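Local atomic coordinates of DUF3863 domain-containing protein (Parabacteroides distasonis, PDB entry 3LM3), a protein that is of unknown function but is probably a carbohydrate-active enzyme, a putative glycoside hydrolase or deacetylase. Residues A[36-42]-A[117-122]; A[220-224]-A[343-347]; A[355-359]-A[371-376]. All coordinates share one frame; numbering follows the deposited sequence. Where two conformers were deposited one is given.

Overall arrangement
Interaction 1 comes first along the chain, followed by interaction 2 and then interaction 3. Interaction 1 ties the loop after strand 21-29 of the five-stranded parallel sheet to the start of helix 120-138; it lies across the centre of the chain from the other two, its own centre 34 Å from that of interaction 2 and 42 Å from that of interaction 3. Interactions 2 and 3 are neighbours, 10 Å between centres, and share one four-stranded antiparallel sheet. Strand 341-346 receives the short helix 222-225, and strand 357-363 beside it pairs on with 367-374. Interaction 3 thus joins residues assigned to DUF3863 with residues assigned to DUF3864 in one sheet.

Interaction 1: residues A[36-42]-A[117-122]; sequences VSRDVKL and YLPRER
Val36 and Tyr117 mark the closest passage of the two backbones, their CA atoms 7.8 Å apart, so the irregular loop 36-42 and the segment leading into helix 120-138 are joined by side chains. At one end Leu42 rides over a face of the Tyr117 ring, both methyls resting on that one face, CD1 by the CD1-CE1 side, CD2 by CE2. The CH-pi contact from Leu42 CD2 to the centroid of the Tyr117 ring measures 3.6 Å, 18° off the normal. In the middle Leu118 bears on two valines of the loop, one with each methyl. Its CD1 sits 3.5 Å from Val36 O and also meets Val36 CG2, while Leu118 CD2 reaches Val40 CG2 at 4.1 Å.

The polar end belongs to Arg122. Its chain leaves with CG anti to the backbone N (chi1 177°) and stays extended to NE, carrying the guanidinium across to the loop. There NH2 serves two acceptors through bent bonds: Asp39 OD1 at 2.8 Å, practically in the guanidinium plane and on the syn lone pair, and Ser37 OG at 2.9 Å, tilted out of that plane. The salt bridge is one-pronged: a water fills the second position, donating to Asp39 OD2 and accepting from Arg122 NH1. With carboxylate and guanidinium only 16° from coplanar, water and salt bridge together hold the pair flat. Glu126, one turn further along helix 120-138, takes Arg122 NE, which helps hold the guanidinium's rotation, and also bonds Ser37 OG.

Leu118 CD2 covers part of one guanidinium face. The contact clamps the loop between strand 21-29 and helix 53-64 onto the junction of helices 114-117 and 120-138, with Arg38 making salt bridges to Glu82 of helix 78-82 and to Glu129 further along helix 120-138.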
# COMPACT_ATOMS: atom_id res chain seq x y z
N VAL A 36 2.43 16.05 7.57
CA VAL A 36 3.62 15.19 7.69
C VAL A 36 4.43 15.50 8.93
O VAL A 36 5.24 14.67 9.37
CB VAL A 36 4.52 15.35 6.44
CG1 VAL A 36 3.80 14.85 5.16
CG2 VAL A 36 5.02 16.77 6.25
N SER A 37 4.21 16.66 9.54
CA SER A 37 4.81 16.99 10.82
C SER A 37 3.86 17.89 11.60
O SER A 37 2.73 18.11 11.17
CB SER A 37 6.20 17.62 10.62
OG SER A 37 6.86 17.76 11.86
N ARG A 38 4.30 18.42 12.72
CA ARG A 38 3.43 19.27 13.52
C ARG A 38 3.05 20.56 12.80
O ARG A 38 1.88 20.96 12.78
CB ARG A 38 4.11 19.64 14.84
CG ARG A 38 4.32 18.46 15.75
CD ARG A 38 5.03 18.84 17.04
NE ARG A 38 5.19 17.70 17.96
CZ ARG A 38 6.27 16.90 18.04
NH1 ARG A 38 7.32 17.09 17.24
NH2 ARG A 38 6.30 15.91 18.93
N ASP A 39 4.05 21.20 12.20
CA ASP A 39 3.87 22.52 11.55
C ASP A 39 3.85 22.43 10.02
O ASP A 39 3.74 23.44 9.34
CB ASP A 39 4.99 23.47 12.01
CG ASP A 39 6.40 22.99 11.59
OD1 ASP A 39 6.69 21.79 11.67
OD2 ASP A 39 7.22 23.82 11.16
N VAL A 40 3.97 21.24 9.45
CA VAL A 40 4.02 21.07 8.01
C VAL A 40 2.72 20.41 7.60
O VAL A 40 2.61 19.19 7.59
CB VAL A 40 5.25 20.27 7.54
CG1 VAL A 40 5.30 20.18 6.01
CG2 VAL A 40 6.54 20.90 8.10
N LYS A 41 1.74 21.26 7.30
CA LYS A 41 0.39 20.87 6.96
C LYS A 41 0.21 21.17 5.50
O LYS A 41 0.01 22.33 5.12
CB LYS A 41 -0.61 21.61 7.82
CG LYS A 41 -0.53 21.31 9.28
CD LYS A 41 -1.47 22.24 10.05
CE LYS A 41 -1.68 21.79 11.44
NZ LYS A 41 -2.52 22.77 12.19
N LEU A 42 0.36 20.18 4.65
CA LEU A 42 0.44 20.44 3.21
C LEU A 42 -0.94 20.71 2.58
O LEU A 42 -1.04 21.19 1.45
CB LEU A 42 1.18 19.30 2.50
CG LEU A 42 2.56 18.93 3.07
CD1 LEU A 42 3.00 17.56 2.51
CD2 LEU A 42 3.55 20.03 2.74
N TYR A 117 9.12 15.96 2.12
CA TYR A 117 9.19 17.28 2.69
C TYR A 117 10.11 17.47 3.87
O TYR A 117 10.39 18.60 4.24
CB TYR A 117 7.77 17.74 3.11
CG TYR A 117 6.88 18.05 1.94
CD1 TYR A 117 6.16 17.06 1.29
CD2 TYR A 117 6.79 19.35 1.45
CE1 TYR A 117 5.35 17.35 0.20
CE2 TYR A 117 5.98 19.64 0.36
CZ TYR A 117 5.28 18.63 -0.25
OH TYR A 117 4.47 18.94 -1.33
N LEU A 118 10.62 16.39 4.46
CA LEU A 118 11.36 16.49 5.70
C LEU A 118 12.68 15.80 5.51
O LEU A 118 12.73 14.76 4.82
CB LEU A 118 10.60 15.82 6.84
CG LEU A 118 9.15 16.27 7.09
CD1 LEU A 118 8.48 15.32 8.09
CD2 LEU A 118 9.04 17.72 7.51
N PRO A 119 13.77 16.35 6.09
CA PRO A 119 15.03 15.65 6.06
C PRO A 119 14.92 14.28 6.73
O PRO A 119 14.14 14.09 7.67
CB PRO A 119 15.98 16.56 6.83
CG PRO A 119 15.26 17.79 7.14
CD PRO A 119 13.83 17.63 6.80
N ARG A 120 15.74 13.35 6.27
CA ARG A 120 15.75 11.99 6.82
C ARG A 120 15.86 11.98 8.34
O ARG A 120 15.11 11.26 9.00
CB ARG A 120 16.89 11.18 6.17
CG ARG A 120 16.66 10.86 4.71
CD ARG A 120 17.93 10.44 4.02
NE ARG A 120 17.63 9.93 2.68
CZ ARG A 120 17.47 10.66 1.58
NH1 ARG A 120 17.57 12.00 1.60
NH2 ARG A 120 17.16 10.06 0.45
N GLU A 121 16.78 12.77 8.89
CA GLU A 121 17.00 12.79 10.34
C GLU A 121 15.77 13.27 11.09
O GLU A 121 15.51 12.81 12.20
CB GLU A 121 18.21 13.66 10.71
CG GLU A 121 19.56 13.08 10.30
N ARG A 122 15.03 14.21 10.51
CA ARG A 122 13.80 14.69 11.13
C ARG A 122 12.70 13.63 11.13
O ARG A 122 12.00 13.47 12.12
CB ARG A 122 13.32 15.97 10.43
CG ARG A 122 11.99 16.48 11.00
CD ARG A 122 11.72 17.88 10.54
NE ARG A 122 10.43 18.33 11.03
CZ ARG A 122 9.92 19.53 10.77
NH1 ARG A 122 10.59 20.40 10.02
NH2 ARG A 122 8.75 19.87 11.29
O HOH W 1 9.46 23.04 10.02

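Interaction 2: residues A[220-224]-A[343-347]; sequences MDFIC and FVERG
Asp221 and Glu345 bring their carboxylates together, Asp221 OD1 only 2.5 Å from Glu345 OE2, with the two planes turned 54° apart. The Ile223 amide is shared between these acids: its N donates weakly to Asp221 OD1 at 3.0 Å, the capping bond, and weakly to Glu345 OE1 at 3.3 Å. Glu345 gets there by an extended chain, CG anti to the backbone N (chi1 -179°), that carries its carboxylate from the strand to the first turn of the helix. On one side of it Ile223 CD1 presses on Gly347 CA at 3.4 Å, tighter than usual van der Waals contact. On the other, Phe222 CZ lies over one face of the Phe343 ring and Phe222 CE2 is 3.6 Å from Phe343 CB, the ring planes inclined at 48°. With Phe222 cut back to an alanine, the Phe343 face is likely to lose this cover, and Trp174 and Trp361 their neighbour.

Further out, Ser353 OG bonds Asp221 OD2 and His264 NE2, from helix 255-277, bonds Glu345 OE2; each carboxylate is therefore positioned by a second partner. Asp221 is the N-cap of the short helix 222-225, and what results is a capped helix start packed through its first turn on the edge strand 341-346 of the four-stranded antiparallel sheet.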
# COMPACT_ATOMS: atom_id res chain seq x y z
N MSE A 220 -4.10 -2.27 -5.75
CA MSE A 220 -4.55 -1.70 -7.02
C MSE A 220 -5.15 -2.73 -7.96
O MSE A 220 -4.73 -3.89 -8.00
CB MSE A 220 -3.39 -1.06 -7.75
CG MSE A 220 -2.84 0.17 -7.09
SE MSE A 220 -4.11 1.61 -7.01
CE MSE A 220 -4.79 1.33 -5.29
N ASP A 221 -6.09 -2.27 -8.78
CA ASP A 221 -6.44 -2.99 -10.00
C ASP A 221 -5.30 -2.67 -10.96
O ASP A 221 -5.13 -1.52 -11.37
CB ASP A 221 -7.78 -2.50 -10.51
CG ASP A 221 -8.24 -3.24 -11.78
OD1 ASP A 221 -7.35 -3.59 -12.60
OD2 ASP A 221 -9.47 -3.50 -11.94
N PHE A 222 -4.53 -3.69 -11.32
CA PHE A 222 -3.32 -3.46 -12.12
C PHE A 222 -3.62 -2.79 -13.46
O PHE A 222 -2.82 -1.99 -13.96
CB PHE A 222 -2.58 -4.77 -12.38
CG PHE A 222 -1.90 -5.36 -11.18
CD1 PHE A 222 -0.92 -4.65 -10.51
CD2 PHE A 222 -2.11 -6.68 -10.82
CE1 PHE A 222 -0.25 -5.21 -9.45
CE2 PHE A 222 -1.42 -7.25 -9.75
CZ PHE A 222 -0.47 -6.53 -9.10
N ILE A 223 -4.76 -3.09 -14.06
CA ILE A 223 -5.12 -2.46 -15.34
C ILE A 223 -5.34 -0.96 -15.14
O ILE A 223 -4.85 -0.14 -15.93
CB ILE A 223 -6.32 -3.17 -15.98
CG1 ILE A 223 -5.85 -4.57 -16.47
CG2 ILE A 223 -6.88 -2.36 -17.15
CD1 ILE A 223 -6.95 -5.52 -16.86
N CYS A 224 -6.05 -0.57 -14.09
CA CYS A 224 -6.28 0.84 -13.82
C CYS A 224 -4.99 1.58 -13.51
O CYS A 224 -4.80 2.74 -13.90
CB CYS A 224 -7.24 1.02 -12.66
SG CYS A 224 -8.84 0.16 -12.85
N PHE A 343 1.41 -12.25 -11.08
CA PHE A 343 -0.01 -11.96 -11.13
C PHE A 343 -0.51 -12.00 -12.55
O PHE A 343 0.24 -11.65 -13.47
CB PHE A 343 -0.32 -10.58 -10.53
CG PHE A 343 0.14 -10.44 -9.12
CD1 PHE A 343 -0.62 -10.95 -8.08
CD2 PHE A 343 1.34 -9.82 -8.83
CE1 PHE A 343 -0.15 -10.88 -6.77
CE2 PHE A 343 1.80 -9.74 -7.49
CZ PHE A 343 1.04 -10.26 -6.48
N VAL A 344 -1.76 -12.40 -12.71
CA VAL A 344 -2.46 -12.34 -14.00
C VAL A 344 -3.83 -11.73 -13.75
O VAL A 344 -4.52 -12.11 -12.79
CB VAL A 344 -2.63 -13.74 -14.62
CG1 VAL A 344 -3.51 -13.67 -15.88
CG2 VAL A 344 -1.27 -14.37 -14.90
N GLU A 345 -4.23 -10.77 -14.58
CA GLU A 345 -5.54 -10.14 -14.44
C GLU A 345 -6.12 -9.80 -15.79
O GLU A 345 -5.41 -9.29 -16.63
CB GLU A 345 -5.41 -8.84 -13.65
CG GLU A 345 -6.76 -8.14 -13.44
CD GLU A 345 -6.68 -6.67 -13.23
OE1 GLU A 345 -5.58 -6.13 -13.04
OE2 GLU A 345 -7.78 -6.02 -13.20
N ARG A 346 -7.40 -10.07 -15.96
CA ARG A 346 -8.18 -9.46 -17.04
C ARG A 346 -9.09 -8.39 -16.47
O ARG A 346 -9.45 -8.42 -15.28
CB ARG A 346 -8.99 -10.48 -17.82
CG ARG A 346 -8.15 -11.36 -18.66
CD ARG A 346 -8.97 -12.41 -19.38
NE ARG A 346 -8.12 -13.13 -20.32
CZ ARG A 346 -8.58 -13.93 -21.28
NH1 ARG A 346 -9.88 -14.13 -21.43
NH2 ARG A 346 -7.72 -14.53 -22.09
N GLY A 347 -9.46 -7.40 -17.27
CA GLY A 347 -10.29 -6.31 -16.75
C GLY A 347 -11.62 -6.82 -16.24
O GLY A 347 -12.17 -7.80 -16.76

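Interaction 3: residues A[355-359]-A[371-376]; sequences NNLEI and LLRDWH
Asn356 lays its CB over one face of the His376 ring, a CH-pi contact of 3.5 Å from Asn356 CB to the ring centroid, where the beta hairpin of strands 357-363 and 367-374 opens away from its turn. Inside the hairpin the strands run antiparallel, with Glu358 and Arg373 as the hydrogen-bonded pair: Glu358 N to Arg373 O and Arg373 N to Glu358 O are both 2.9 Å. Leu357 with Asp374 and Ile359 with Leu372 are the non-hydrogen-bonded pairs on either side. Leu372 brings its CD1 to Ile359 CB (3.9 Å) and, a little further off, to Leu357 CB, on the sheet face where Phe222 and Ile223 of helix 222-225 also pack.

On the other face Glu358 and Arg373 run side by side. The bend of Arg373 at its third torsion (chi3 65°) turns the guanidinium so that NH2 faces Glu358 OE2 at 3.1 Å. The bond is fairly straight, but it reaches OE2 from above the carboxylate plane, the two flat groups being 74° apart. A water joins the same oxygen to Arg373 NE, while Glu358 OE1 is held in a salt bridge by Arg346 of strand 341-346, so two arginines grip the carboxylate from two strands. Arg346 also makes a cation-pi contact with Trp375.

Trp375 closes the open end of the hairpin. Its backbone N gives a 2.9 Å bond to Asn356 O, and its indole NE1 a weak one to Asn355 O. Asp374, whose OD2 is taken by Thr377, offers its other oxygen across the strands: Asn356 ND2 donates to Asp374 OD1 over 3.1 Å, nearly straight at 172° and in the amide plane, coming down from above the carboxylate.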
# COMPACT_ATOMS: atom_id res chain seq x y z
N ASN A 355 -12.14 -4.65 -20.27
CA ASN A 355 -12.31 -6.09 -20.37
C ASN A 355 -11.42 -6.77 -21.40
O ASN A 355 -11.15 -7.95 -21.25
CB ASN A 355 -13.80 -6.47 -20.60
CG ASN A 355 -14.42 -5.90 -21.86
OD1 ASN A 355 -13.76 -5.28 -22.71
ND2 ASN A 355 -15.72 -6.18 -22.04
N ASN A 356 -10.98 -6.03 -22.40
CA ASN A 356 -10.22 -6.59 -23.49
C ASN A 356 -8.75 -6.77 -23.14
O ASN A 356 -8.01 -7.34 -23.95
CB ASN A 356 -10.31 -5.70 -24.72
CG ASN A 356 -9.61 -4.37 -24.53
OD1 ASN A 356 -10.00 -3.57 -23.70
ND2 ASN A 356 -8.57 -4.12 -25.35
N LEU A 357 -8.34 -6.30 -21.96
CA LEU A 357 -6.93 -6.35 -21.57
C LEU A 357 -6.62 -7.48 -20.61
O LEU A 357 -7.38 -7.76 -19.67
CB LEU A 357 -6.54 -5.00 -20.94
CG LEU A 357 -6.63 -3.78 -21.85
CD1 LEU A 357 -6.32 -2.50 -21.06
CD2 LEU A 357 -5.69 -3.89 -23.07
N GLU A 358 -5.48 -8.14 -20.85
CA GLU A 358 -4.91 -9.11 -19.95
C GLU A 358 -3.53 -8.61 -19.58
O GLU A 358 -2.67 -8.35 -20.47
CB GLU A 358 -4.79 -10.49 -20.59
CG GLU A 358 -4.19 -11.51 -19.65
CD GLU A 358 -4.25 -12.90 -20.25
OE1 GLU A 358 -5.31 -13.55 -20.16
OE2 GLU A 358 -3.25 -13.32 -20.83
N ILE A 359 -3.29 -8.44 -18.27
CA ILE A 359 -1.99 -7.99 -17.78
C ILE A 359 -1.33 -9.10 -16.99
O ILE A 359 -2.01 -9.81 -16.23
CB ILE A 359 -2.08 -6.67 -16.96
CG1 ILE A 359 -0.68 -6.11 -16.68
CG2 ILE A 359 -2.86 -6.85 -15.62
CD1 ILE A 359 -0.74 -4.65 -16.23
N LEU A 371 3.57 -7.42 -18.84
CA LEU A 371 3.18 -7.70 -20.21
C LEU A 371 1.68 -7.41 -20.32
O LEU A 371 0.90 -7.77 -19.42
CB LEU A 371 3.44 -9.17 -20.54
CG LEU A 371 4.88 -9.66 -20.37
CD1 LEU A 371 4.94 -11.18 -20.65
CD2 LEU A 371 5.82 -8.89 -21.26
N LEU A 372 1.28 -6.78 -21.42
CA LEU A 372 -0.12 -6.41 -21.65
C LEU A 372 -0.54 -6.91 -23.01
O LEU A 372 0.21 -6.77 -24.00
CB LEU A 372 -0.26 -4.89 -21.61
CG LEU A 372 -1.70 -4.37 -21.61
CD1 LEU A 372 -2.44 -4.70 -20.31
CD2 LEU A 372 -1.72 -2.89 -21.86
N ARG A 373 -1.75 -7.47 -23.08
CA ARG A 373 -2.25 -8.09 -24.32
C ARG A 373 -3.73 -7.73 -24.51
O ARG A 373 -4.48 -7.71 -23.55
CB ARG A 373 -2.09 -9.60 -24.27
CG ARG A 373 -2.51 -10.32 -25.53
CD ARG A 373 -2.07 -11.79 -25.52
NE ARG A 373 -2.72 -12.60 -24.49
CZ ARG A 373 -3.80 -13.36 -24.67
NH1 ARG A 373 -4.39 -13.42 -25.86
NH2 ARG A 373 -4.30 -14.07 -23.66
N ASP A 374 -4.10 -7.39 -25.74
CA ASP A 374 -5.48 -7.19 -26.16
C ASP A 374 -5.97 -8.56 -26.57
O ASP A 374 -5.81 -8.95 -27.74
CB ASP A 374 -5.55 -6.16 -27.32
CG ASP A 374 -6.91 -6.08 -27.97
OD1 ASP A 374 -7.89 -6.45 -27.32
OD2 ASP A 374 -6.97 -5.66 -29.16
N TRP A 375 -6.60 -9.29 -25.64
CA TRP A 375 -6.99 -10.66 -25.89
C TRP A 375 -8.26 -10.75 -26.75
O TRP A 375 -8.59 -11.83 -27.21
CB TRP A 375 -7.11 -11.49 -24.60
CG TRP A 375 -8.22 -11.06 -23.70
CD1 TRP A 375 -8.15 -10.16 -22.69
CD2 TRP A 375 -9.56 -11.56 -23.70
NE1 TRP A 375 -9.36 -10.04 -22.09
CE2 TRP A 375 -10.25 -10.87 -22.70
CE3 TRP A 375 -10.24 -12.50 -24.48
CZ2 TRP A 375 -11.60 -11.11 -22.42
CZ3 TRP A 375 -11.60 -12.71 -24.22
CH2 TRP A 375 -12.26 -12.03 -23.20
N HIS A 376 -8.94 -9.62 -26.97
CA HIS A 376 -10.09 -9.58 -27.88
C HIS A 376 -9.68 -9.66 -29.33
O HIS A 376 -10.53 -9.89 -30.20
CB HIS A 376 -10.89 -8.29 -27.70
CG HIS A 376 -11.79 -8.31 -26.51
ND1 HIS A 376 -12.74 -7.33 -26.30
CD2 HIS A 376 -11.90 -9.19 -25.48
CE1 HIS A 376 -13.39 -7.60 -25.18
NE2 HIS A 376 -12.89 -8.71 -24.65
O HOH W 2 -0.43 -10.00 -20.84
O HOH W 3 -1.12 -12.32 -22.05